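PDB 6U7J: beta-glucuronidase from uncultured Clostridium sp., which probably hydrolyses beta-D-glucuronides, releasing glucuronic acid and the conjugated partner, and is linked to reactivation of estrogens by gut microbes. Local coordinates for residues Phe337-Tyr342 with Glu347-Ala352; Glu362-Gly367 with Lys393-Glu398; Thr489-Trp494 with Val502-Tyr507. One frame throughout, in Å; residues are numbered along the deposited sequence.

Interaction 1. Residues Phe337-Tyr342 with Glu347-Ala352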
loop_
_atom_site.group_PDB
_atom_site.type_symbol
_atom_site.label_atom_id
_atom_site.label_comp_id
_atom_site.label_asym_id
_atom_site.label_seq_id
_atom_site.Cartn_x
_atom_site.Cartn_y
_atom_site.Cartn_z
ATOM N N PHE B 337 -16.203 19.545 16.628
ATOM C CA PHE B 337 -14.979 18.841 16.986
ATOM C C PHE B 337 -14.550 19.261 18.383
ATOM O O PHE B 337 -15.031 20.260 18.939
ATOM C CB PHE B 337 -13.833 19.062 15.969
ATOM C CG PHE B 337 -13.451 20.505 15.743
ATOM C CD1 PHE B 337 -14.082 21.261 14.771
ATOM C CD2 PHE B 337 -12.414 21.089 16.465
ATOM C CE1 PHE B 337 -13.713 22.586 14.548
ATOM C CE2 PHE B 337 -12.031 22.403 16.237
ATOM C CZ PHE B 337 -12.684 23.155 15.279
ATOM N N ARG B 338 -13.642 18.468 18.949
ATOM C CA ARG B 338 -12.977 18.775 20.214
ATOM C C ARG B 338 -11.504 19.072 19.932
ATOM O O ARG B 338 -10.863 18.351 19.157
ATOM C CB ARG B 338 -13.107 17.615 21.208
ATOM C CG ARG B 338 -12.233 17.798 22.450
ATOM C CD ARG B 338 -12.511 16.749 23.523
ATOM N NE ARG B 338 -12.306 15.390 23.031
ATOM C CZ ARG B 338 -11.377 14.553 23.487
ATOM N NH1 ARG B 338 -10.543 14.941 24.446
ATOM N NH2 ARG B 338 -11.270 13.325 22.975
ATOM N N THR B 339 -10.971 20.142 20.532
ATOM C CA THR B 339 -9.576 20.512 20.295
ATOM C C THR B 339 -8.671 19.579 21.114
ATOM O O THR B 339 -7.976 19.984 22.043
ATOM C CB THR B 339 -9.307 21.976 20.621
ATOM O OG1 THR B 339 -9.190 22.153 22.030
ATOM C CG2 THR B 339 -10.418 22.862 20.083
ATOM N N SER B 340 -8.667 18.284 20.725
ATOM C CA SER B 340 -8.120 17.217 21.521
ATOM C C SER B 340 -6.672 17.489 21.900
ATOM O O SER B 340 -5.773 17.538 21.059
ATOM C CB SER B 340 -8.274 15.830 20.851
ATOM O OG SER B 340 -8.127 15.912 19.446
ATOM N N HIS B 341 -6.532 17.798 23.185
ATOM C CA HIS B 341 -5.429 17.709 24.115
ATOM C C HIS B 341 -4.617 18.979 24.156
ATOM O O HIS B 341 -3.604 19.014 24.815
ATOM C CB HIS B 341 -4.581 16.464 23.939
ATOM C CG HIS B 341 -5.404 15.222 23.686
ATOM N ND1 HIS B 341 -6.686 15.080 24.188
ATOM C CD2 HIS B 341 -5.125 14.066 23.027
ATOM C CE1 HIS B 341 -7.174 13.918 23.805
ATOM N NE2 HIS B 341 -6.244 13.277 23.117
ATOM N N TYR B 342 -5.084 20.057 23.523
ATOM C CA TYR B 342 -4.472 21.384 23.607
ATOM C C TYR B 342 -5.296 22.372 22.790
ATOM O O TYR B 342 -6.022 21.971 21.874
ATOM C CB TYR B 342 -3.022 21.342 23.074
ATOM C CG TYR B 342 -2.882 20.492 21.840
ATOM C CD1 TYR B 342 -2.418 19.175 21.911
ATOM C CD2 TYR B 342 -3.221 20.986 20.596
ATOM C CE1 TYR B 342 -2.316 18.375 20.767
ATOM C CE2 TYR B 342 -3.127 20.195 19.452
ATOM C CZ TYR B 342 -2.674 18.890 19.543
ATOM O OH TYR B 342 -2.581 18.129 18.402
ATOM N N GLU B 347 -6.840 30.922 14.244
ATOM C CA GLU B 347 -7.399 30.847 12.894
ATOM C C GLU B 347 -8.456 29.746 12.787
ATOM O O GLU B 347 -9.508 29.948 12.174
ATOM C CB GLU B 347 -6.283 30.610 11.868
ATOM C CG GLU B 347 -5.382 31.806 11.596
ATOM C CD GLU B 347 -4.404 32.069 12.726
ATOM O OE1 GLU B 347 -4.300 31.205 13.624
ATOM O OE2 GLU B 347 -3.748 33.139 12.722
ATOM N N MET B 348 -8.199 28.580 13.393
ATOM C CA MET B 348 -9.179 27.491 13.373
ATOM C C MET B 348 -10.436 27.870 14.160
ATOM O O MET B 348 -11.562 27.579 13.730
ATOM C CB MET B 348 -8.543 26.205 13.925
ATOM C CG MET B 348 -9.358 24.895 13.709
ATOM S SD MET B 348 -9.862 24.562 11.982
ATOM C CE MET B 348 -10.263 22.802 12.030
ATOM N N MET B 349 -10.266 28.548 15.298
ATOM C CA MET B 349 -11.421 28.985 16.084
ATOM C C MET B 349 -12.250 30.022 15.332
ATOM O O MET B 349 -13.492 29.981 15.360
ATOM C CB MET B 349 -10.954 29.540 17.435
ATOM C CG MET B 349 -10.079 28.575 18.219
ATOM S SD MET B 349 -10.868 26.965 18.466
ATOM C CE MET B 349 -12.209 27.478 19.514
ATOM N N GLN B 350 -11.590 30.962 14.652
ATOM C CA GLN B 350 -12.333 31.907 13.821
ATOM C C GLN B 350 -13.068 31.188 12.693
ATOM O O GLN B 350 -14.224 31.505 12.391
ATOM C CB GLN B 350 -11.394 32.974 13.259
ATOM C CG GLN B 350 -10.795 33.883 14.314
ATOM C CD GLN B 350 -9.481 34.497 13.866
ATOM O OE1 GLN B 350 -9.098 34.398 12.693
ATOM N NE2 GLN B 350 -8.783 35.137 14.794
ATOM N N MET B 351 -12.414 30.216 12.058
ATOM C CA MET B 351 -13.081 29.459 11.001
ATOM C C MET B 351 -14.354 28.791 11.522
ATOM O O MET B 351 -15.410 28.856 10.883
ATOM C CB MET B 351 -12.107 28.429 10.421
ATOM C CG MET B 351 -12.514 27.824 9.081
ATOM S SD MET B 351 -11.102 27.072 8.212
ATOM C CE MET B 351 -9.818 28.224 8.701
ATOM N N ALA B 352 -14.271 28.148 12.690
ATOM C CA ALA B 352 -15.444 27.512 13.281
ATOM C C ALA B 352 -16.530 28.537 13.595
ATOM O O ALA B 352 -17.726 28.242 13.477
ATOM C CB ALA B 352 -15.046 26.751 14.544
#

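Interaction 2. Residues Glu362-Gly367 with Lys393-Glu398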
loop_
_atom_site.group_PDB
_atom_site.type_symbol
_atom_site.label_atom_id
_atom_site.label_comp_id
_atom_site.label_asym_id
_atom_site.label_seq_id
_atom_site.Cartn_x
_atom_site.Cartn_y
_atom_site.Cartn_z
ATOM N N GLU B 362 -10.259 22.588 24.761
ATOM C CA GLU B 362 -9.588 21.748 25.752
ATOM C C GLU B 362 -8.177 22.246 26.068
ATOM O O GLU B 362 -7.438 22.646 25.162
ATOM C CB GLU B 362 -9.526 20.292 25.263
ATOM C CG GLU B 362 -9.079 19.279 26.320
ATOM C CD GLU B 362 -9.211 17.829 25.843
ATOM O OE1 GLU B 362 -10.298 17.228 26.052
ATOM O OE2 GLU B 362 -8.234 17.299 25.245
ATOM N N VAL B 363 -7.797 22.198 27.350
ATOM C CA VAL B 363 -6.442 22.573 27.780
ATOM C C VAL B 363 -5.528 21.348 27.765
ATOM O O VAL B 363 -6.013 20.214 27.852
ATOM C CB VAL B 363 -6.446 23.234 29.174
ATOM C CG1 VAL B 363 -7.124 24.606 29.115
ATOM C CG2 VAL B 363 -7.074 22.326 30.229
ATOM N N PRO B 364 -4.203 21.514 27.684
ATOM C CA PRO B 364 -3.334 20.337 27.534
ATOM C C PRO B 364 -3.051 19.600 28.836
ATOM O O PRO B 364 -1.917 19.171 29.078
ATOM C CB PRO B 364 -2.045 20.917 26.936
ATOM C CG PRO B 364 -2.264 22.438 26.832
ATOM C CD PRO B 364 -3.428 22.764 27.713
ATOM N N ALA B 365 -4.072 19.429 29.669
ATOM C CA ALA B 365 -3.971 18.613 30.880
ATOM C C ALA B 365 -4.153 17.130 30.531
ATOM O O ALA B 365 -5.110 16.461 30.923
ATOM C CB ALA B 365 -4.994 19.081 31.904
ATOM N N VAL B 366 -3.199 16.633 29.756
ATOM C CA VAL B 366 -3.207 15.282 29.218
ATOM C C VAL B 366 -1.923 14.611 29.666
ATOM O O VAL B 366 -0.883 15.265 29.819
ATOM C CB VAL B 366 -3.332 15.289 27.675
ATOM C CG1 VAL B 366 -2.113 15.954 27.042
ATOM C CG2 VAL B 366 -3.553 13.871 27.123
ATOM N N GLY B 367 -1.995 13.303 29.903
ATOM C CA GLY B 367 -0.828 12.588 30.367
ATOM C C GLY B 367 -0.726 12.402 31.863
ATOM O O GLY B 367 0.302 11.904 32.334
ATOM N N LYS B 393 -4.538 25.951 36.531
ATOM C CA LYS B 393 -5.442 27.100 36.614
ATOM C C LYS B 393 -4.972 28.244 35.720
ATOM O O LYS B 393 -5.781 28.889 35.041
ATOM C CB LYS B 393 -5.552 27.594 38.059
ATOM C CG LYS B 393 -6.116 26.603 39.053
ATOM C CD LYS B 393 -6.466 27.333 40.345
ATOM C CE LYS B 393 -6.262 26.462 41.560
ATOM N NZ LYS B 393 -6.455 27.249 42.819
ATOM N N GLN B 394 -3.666 28.518 35.709
ATOM C CA GLN B 394 -3.174 29.614 34.883
ATOM C C GLN B 394 -3.398 29.349 33.396
ATOM O O GLN B 394 -3.679 30.281 32.635
ATOM C CB GLN B 394 -1.697 29.869 35.177
ATOM C CG GLN B 394 -1.446 30.263 36.624
ATOM C CD GLN B 394 0.033 30.374 36.961
ATOM O OE1 GLN B 394 0.878 29.724 36.332
ATOM N NE2 GLN B 394 0.359 31.201 37.957
ATOM N N VAL B 395 -3.269 28.092 32.951
ATOM C CA VAL B 395 -3.496 27.830 31.528
ATOM C C VAL B 395 -4.978 27.974 31.195
ATOM O O VAL B 395 -5.341 28.453 30.112
ATOM C CB VAL B 395 -2.938 26.449 31.140
ATOM C CG1 VAL B 395 -3.427 26.027 29.759
ATOM C CG2 VAL B 395 -1.412 26.482 31.171
ATOM N N LEU B 396 -5.856 27.611 32.131
ATOM C CA LEU B 396 -7.286 27.856 31.950
ATOM C C LEU B 396 -7.597 29.346 31.870
ATOM O O LEU B 396 -8.434 29.776 31.063
ATOM C CB LEU B 396 -8.056 27.227 33.097
ATOM C CG LEU B 396 -8.298 25.736 32.916
ATOM C CD1 LEU B 396 -8.656 25.169 34.262
ATOM C CD2 LEU B 396 -9.419 25.479 31.875
ATOM N N LYS B 397 -6.955 30.144 32.727
ATOM C CA LYS B 397 -7.092 31.596 32.664
ATOM C C LYS B 397 -6.715 32.119 31.281
ATOM O O LYS B 397 -7.449 32.919 30.682
ATOM C CB LYS B 397 -6.213 32.225 33.754
ATOM C CG LYS B 397 -6.101 33.746 33.729
ATOM C CD LYS B 397 -7.454 34.386 33.817
ATOM C CE LYS B 397 -7.337 35.852 34.231
ATOM N NZ LYS B 397 -8.668 36.518 34.078
ATOM N N GLU B 398 -5.564 31.669 30.759
ATOM C CA GLU B 398 -5.099 32.095 29.440
ATOM C C GLU B 398 -6.049 31.629 28.335
ATOM O O GLU B 398 -6.405 32.405 27.440
ATOM C CB GLU B 398 -3.696 31.548 29.181
ATOM C CG GLU B 398 -2.519 32.403 29.647
ATOM C CD GLU B 398 -1.192 31.731 29.305
ATOM O OE1 GLU B 398 -0.812 30.781 30.029
ATOM O OE2 GLU B 398 -0.549 32.111 28.293
#

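Interaction 3. Residues Thr489-Trp494 with Val502-Tyr507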
loop_
_atom_site.group_PDB
_atom_site.type_symbol
_atom_site.label_atom_id
_atom_site.label_comp_id
_atom_site.label_asym_id
_atom_site.label_seq_id
_atom_site.Cartn_x
_atom_site.Cartn_y
_atom_site.Cartn_z
ATOM N N THR B 489 -23.904 -1.409 28.271
ATOM C CA THR B 489 -23.806 -1.613 29.712
ATOM C C THR B 489 -22.989 -0.506 30.364
ATOM O O THR B 489 -23.381 0.049 31.398
ATOM C CB THR B 489 -23.177 -2.975 30.004
ATOM O OG1 THR B 489 -24.063 -4.013 29.573
ATOM C CG2 THR B 489 -22.908 -3.132 31.488
ATOM N N ASP B 490 -21.846 -0.164 29.768
ATOM C CA ASP B 490 -21.013 0.873 30.363
ATOM C C ASP B 490 -21.718 2.223 30.325
ATOM O O ASP B 490 -21.718 2.956 31.317
ATOM C CB ASP B 490 -19.658 0.935 29.654
ATOM C CG ASP B 490 -18.585 1.594 30.506
ATOM O OD1 ASP B 490 -18.284 1.077 31.603
ATOM O OD2 ASP B 490 -18.053 2.641 30.084
ATOM N N LEU B 491 -22.340 2.556 29.192
ATOM C CA LEU B 491 -23.070 3.812 29.080
ATOM C C LEU B 491 -24.094 3.956 30.196
ATOM O O LEU B 491 -24.227 5.031 30.798
ATOM C CB LEU B 491 -23.777 3.885 27.723
ATOM C CG LEU B 491 -22.924 4.158 26.493
ATOM C CD1 LEU B 491 -23.801 4.084 25.251
ATOM C CD2 LEU B 491 -22.263 5.526 26.634
ATOM N N ILE B 492 -24.827 2.878 30.486
ATOM C CA ILE B 492 -25.907 2.970 31.458
ATOM C C ILE B 492 -25.341 3.138 32.866
ATOM O O ILE B 492 -25.898 3.884 33.683
ATOM C CB ILE B 492 -26.840 1.752 31.336
ATOM C CG1 ILE B 492 -27.582 1.792 29.995
ATOM C CG2 ILE B 492 -27.855 1.739 32.469
ATOM C CD1 ILE B 492 -28.377 0.533 29.703
ATOM N N LYS B 493 -24.211 2.482 33.161
ATOM C CA LYS B 493 -23.563 2.670 34.460
ATOM C C LYS B 493 -23.098 4.117 34.659
ATOM O O LYS B 493 -23.236 4.672 35.756
ATOM C CB LYS B 493 -22.394 1.693 34.616
ATOM C CG LYS B 493 -22.849 0.234 34.633
ATOM C CD LYS B 493 -21.812 -0.724 35.214
ATOM C CE LYS B 493 -20.548 -0.759 34.381
ATOM N NZ LYS B 493 -19.686 -1.938 34.705
ATOM N N TRP B 494 -22.559 4.753 33.612
ATOM C CA TRP B 494 -22.122 6.147 33.740
ATOM C C TRP B 494 -23.312 7.075 33.987
ATOM O O TRP B 494 -23.214 8.041 34.756
ATOM C CB TRP B 494 -21.355 6.593 32.485
ATOM C CG TRP B 494 -19.934 6.081 32.383
ATOM C CD1 TRP B 494 -19.492 5.047 31.613
ATOM C CD2 TRP B 494 -18.781 6.591 33.068
ATOM N NE1 TRP B 494 -18.139 4.874 31.779
ATOM C CE2 TRP B 494 -17.678 5.811 32.665
ATOM C CE3 TRP B 494 -18.576 7.630 33.987
ATOM C CZ2 TRP B 494 -16.388 6.033 33.146
ATOM C CZ3 TRP B 494 -17.293 7.850 34.466
ATOM C CH2 TRP B 494 -16.217 7.056 34.044
ATOM N N VAL B 502 -24.300 12.170 28.486
ATOM C CA VAL B 502 -23.046 11.490 28.169
ATOM C C VAL B 502 -22.689 11.734 26.706
ATOM O O VAL B 502 -23.547 11.635 25.818
ATOM C CB VAL B 502 -23.129 9.977 28.449
ATOM C CG1 VAL B 502 -21.815 9.301 28.081
ATOM C CG2 VAL B 502 -23.462 9.720 29.910
ATOM N N ILE B 503 -21.423 12.068 26.469
ATOM C CA ILE B 503 -20.813 12.064 25.148
ATOM C C ILE B 503 -19.757 10.966 25.136
ATOM O O ILE B 503 -18.974 10.841 26.086
ATOM C CB ILE B 503 -20.178 13.425 24.814
ATOM C CG1 ILE B 503 -21.210 14.548 24.865
ATOM C CG2 ILE B 503 -19.513 13.400 23.443
ATOM C CD1 ILE B 503 -20.576 15.903 24.711
ATOM N N VAL B 504 -19.750 10.154 24.083
ATOM C CA VAL B 504 -18.640 9.234 23.842
ATOM C C VAL B 504 -17.618 10.037 23.047
ATOM O O VAL B 504 -17.770 10.252 21.839
ATOM C CB VAL B 504 -19.074 7.960 23.114
ATOM C CG1 VAL B 504 -17.856 7.031 22.915
ATOM C CG2 VAL B 504 -20.171 7.217 23.899
ATOM N N THR B 505 -16.606 10.543 23.743
ATOM C CA THR B 505 -15.689 11.493 23.124
ATOM C C THR B 505 -14.625 10.814 22.269
ATOM O O THR B 505 -13.959 11.504 21.486
ATOM C CB THR B 505 -15.029 12.372 24.201
ATOM O OG1 THR B 505 -14.759 11.591 25.374
ATOM C CG2 THR B 505 -15.938 13.567 24.582
ATOM N N GLU B 506 -14.472 9.494 22.378
ATOM C CA GLU B 506 -13.492 8.739 21.604
ATOM C C GLU B 506 -13.971 7.298 21.482
ATOM O O GLU B 506 -14.423 6.705 22.469
ATOM C CB GLU B 506 -12.091 8.749 22.254
ATOM C CG GLU B 506 -11.341 10.087 22.222
ATOM C CD GLU B 506 -9.918 9.991 22.768
ATOM O OE1 GLU B 506 -9.356 8.878 22.774
ATOM O OE2 GLU B 506 -9.354 11.026 23.207
ATOM N N TYR B 507 -13.850 6.743 20.276
ATOM C CA TYR B 507 -14.000 5.316 20.002
ATOM C C TYR B 507 -13.560 5.061 18.563
ATOM O O TYR B 507 -13.680 5.944 17.712
ATOM C CB TYR B 507 -15.449 4.851 20.226
ATOM C CG TYR B 507 -16.498 5.431 19.289
ATOM C CD1 TYR B 507 -16.813 6.785 19.295
ATOM C CD2 TYR B 507 -17.222 4.595 18.432
ATOM C CE1 TYR B 507 -17.796 7.298 18.445
ATOM C CE2 TYR B 507 -18.200 5.092 17.583
ATOM C CZ TYR B 507 -18.495 6.437 17.600
ATOM O OH TYR B 507 -19.470 6.929 16.756
#

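Interaction 1. Residues Phe337-Tyr342 with Glu347-Ala352
Phe-337 extends toward helix 346-355, and its CZ meets Met-348 and Ala-352 obliquely. This is the denser part of the contact. Met-348 comes from the opposite direction and meets the ring with two of its carbons. Phe-337 CZ lies 4.1 Å from Met-348 CE and 4.1 Å from Met-348 CG. Met-348 CG is anti to the backbone N (chi1 -168°), and the chain bends at chi2 (53°); CG and CE, both bonded to SD, meet the same ring atom. Met-348 SD sits 5.5 Å from the centroid of the Phe-337 ring, in an oblique Met-aromatic contact. One turn along the helix, Ala-352 CB approaches Phe-337 CZ at 4.4 Å.

A smaller, looser part of the contact rests on Thr-339 CG2 and Met-349 SD, 4.4 Å apart. The hydroxyl of Thr-339 has its main partner in the backbone N of Glu-362, on the neighbouring strand 358-362. Thr-339 OG1 also donates to Tyr-342 O at 3.2 Å, from above the carbonyl plane. All the touching residues are buried. Solvent is met on another side of the helix, at the partly exposed Gln-350.

Phe-337 also packs on Leu-329 of helix 319-332 and Val-359 of strand 358-362. Met-349 reaches Val-409 of strand 409-416. Strand 336-338, helix 346-355 and strand 358-362 form one beta-alpha-beta unit of the TIM barrel.

Interaction 2. Residues Glu362-Gly367 with Lys393-Glu398
Val-363 and Pro-364 meet Val-395 and Leu-396 in a small, wholly apolar contact between a loop and a helix. The loop leaves the end of strand 358-362, and the helix is 386-403. All four touching side chains are buried. The backbones come closest at Val-363 and Leu-396, whose CA atoms are 6.8 Å apart.

Val-363 is the central residue. Its CG1 branch lies beside the backbone N, anti to the carbonyl carbon (chi1 -68°), and touches both helix residues. Val-363 CG1 is 3.7 Å from Leu-396 CD2. These two side chains cross at about a right angle. The same Val-363 CG1 lies 4.0 Å from Val-395 CG1. Here the two valines run past each other in opposite directions.

Val-395 uses one methyl for two partners. Its CG1, anti to the backbone N (chi1 168°), also touches the proline ring, with Val-395 CG1 3.9 Å from Pro-364 CD. Leu-396 leaves the helix at a slant, but its CD2 end turns in toward the loop.

Strand 358-362 is the third parallel strand of the TIM barrel, and helix 386-403 comes before the fourth, strand 409-416. The contact therefore lays the start of a long beta-alpha connection against the helix to which it leads. The backbone of Val-363 is also hydrogen-bonded to the backbone of Ser-413 in the fourth strand.

Just after the contact the loop bends in an inverse gamma turn centred on Ala-365, with a weak hydrogen bond of 2.9 Å from Val-366 N to Pro-364 O. On the helix side, Leu-396 also packs on Val-432 of helix 424-439 and Ile-414 of strand 409-416. Val-395 touches Leu-122, and Pro-364 touches Pro-153.

Interaction 3. Residues Thr489-Trp494 with Val502-Tyr507
Leu-491 reaches from helix 480-498 to two valines of strand 502-506, and one methyl makes both contacts. Leu-491 CD2 lies 3.8 Å from Val-504 CG2, and the two side chains cross at about a right angle. The same Leu-491 CD2 lies 4.1 Å from Val-502 CG1, where the crossing is oblique. The leucine starts off at a slant to the strand. With CG beside the backbone N and anti to the carbonyl carbon (chi1 -74°), its end swings in toward the valines.

The valines present different branches. Val-502 offers CG1, the methyl anti to its backbone N. Val-504 offers CG2, anti to its carbonyl carbon. Met-539 of helix 525-540 packs on both Leu-491 and Val-504.

Trp-494 sets out toward the strand, but its indole turns away. Within the helix, Trp-494 NE1 donates to Asp-490 OD2 at 2.8 Å, with a bent N-H...O angle of 132°. The acceptor lies in the indole plane, while the N-H comes in from above the carboxylate plane. Asp-490 OD2 also forms a salt bridge with Arg-469, so two groups hold this buried oxygen.

Strand 465-468, helix 480-498 and strand 502-506 make up a beta-alpha-beta unit. An outer helix laid by its aliphatic side chains on an inner parallel strand is the typical layering of a TIM barrel.

Overall arrangement
The three contacts follow one another along the TIM barrel region; none nests in or crosses another. Interaction 1 closes a short loop from the second barrel strand to its helix. Interaction 2 closes a longer loop, with 25 residues between its segments, after the third strand. Interaction 3 comes much later and closes the turn from helix 480-498 back to strand 502-506. Arg-338 joins them near the strand ends: its NH1 forms a salt bridge with Glu-362 OE1 (2.8 Å), and its NH2 another with Glu-506 OE2 (3.0 Å). Interactions 2 and 3 do not touch; their nearest atoms are about 7 Å apart.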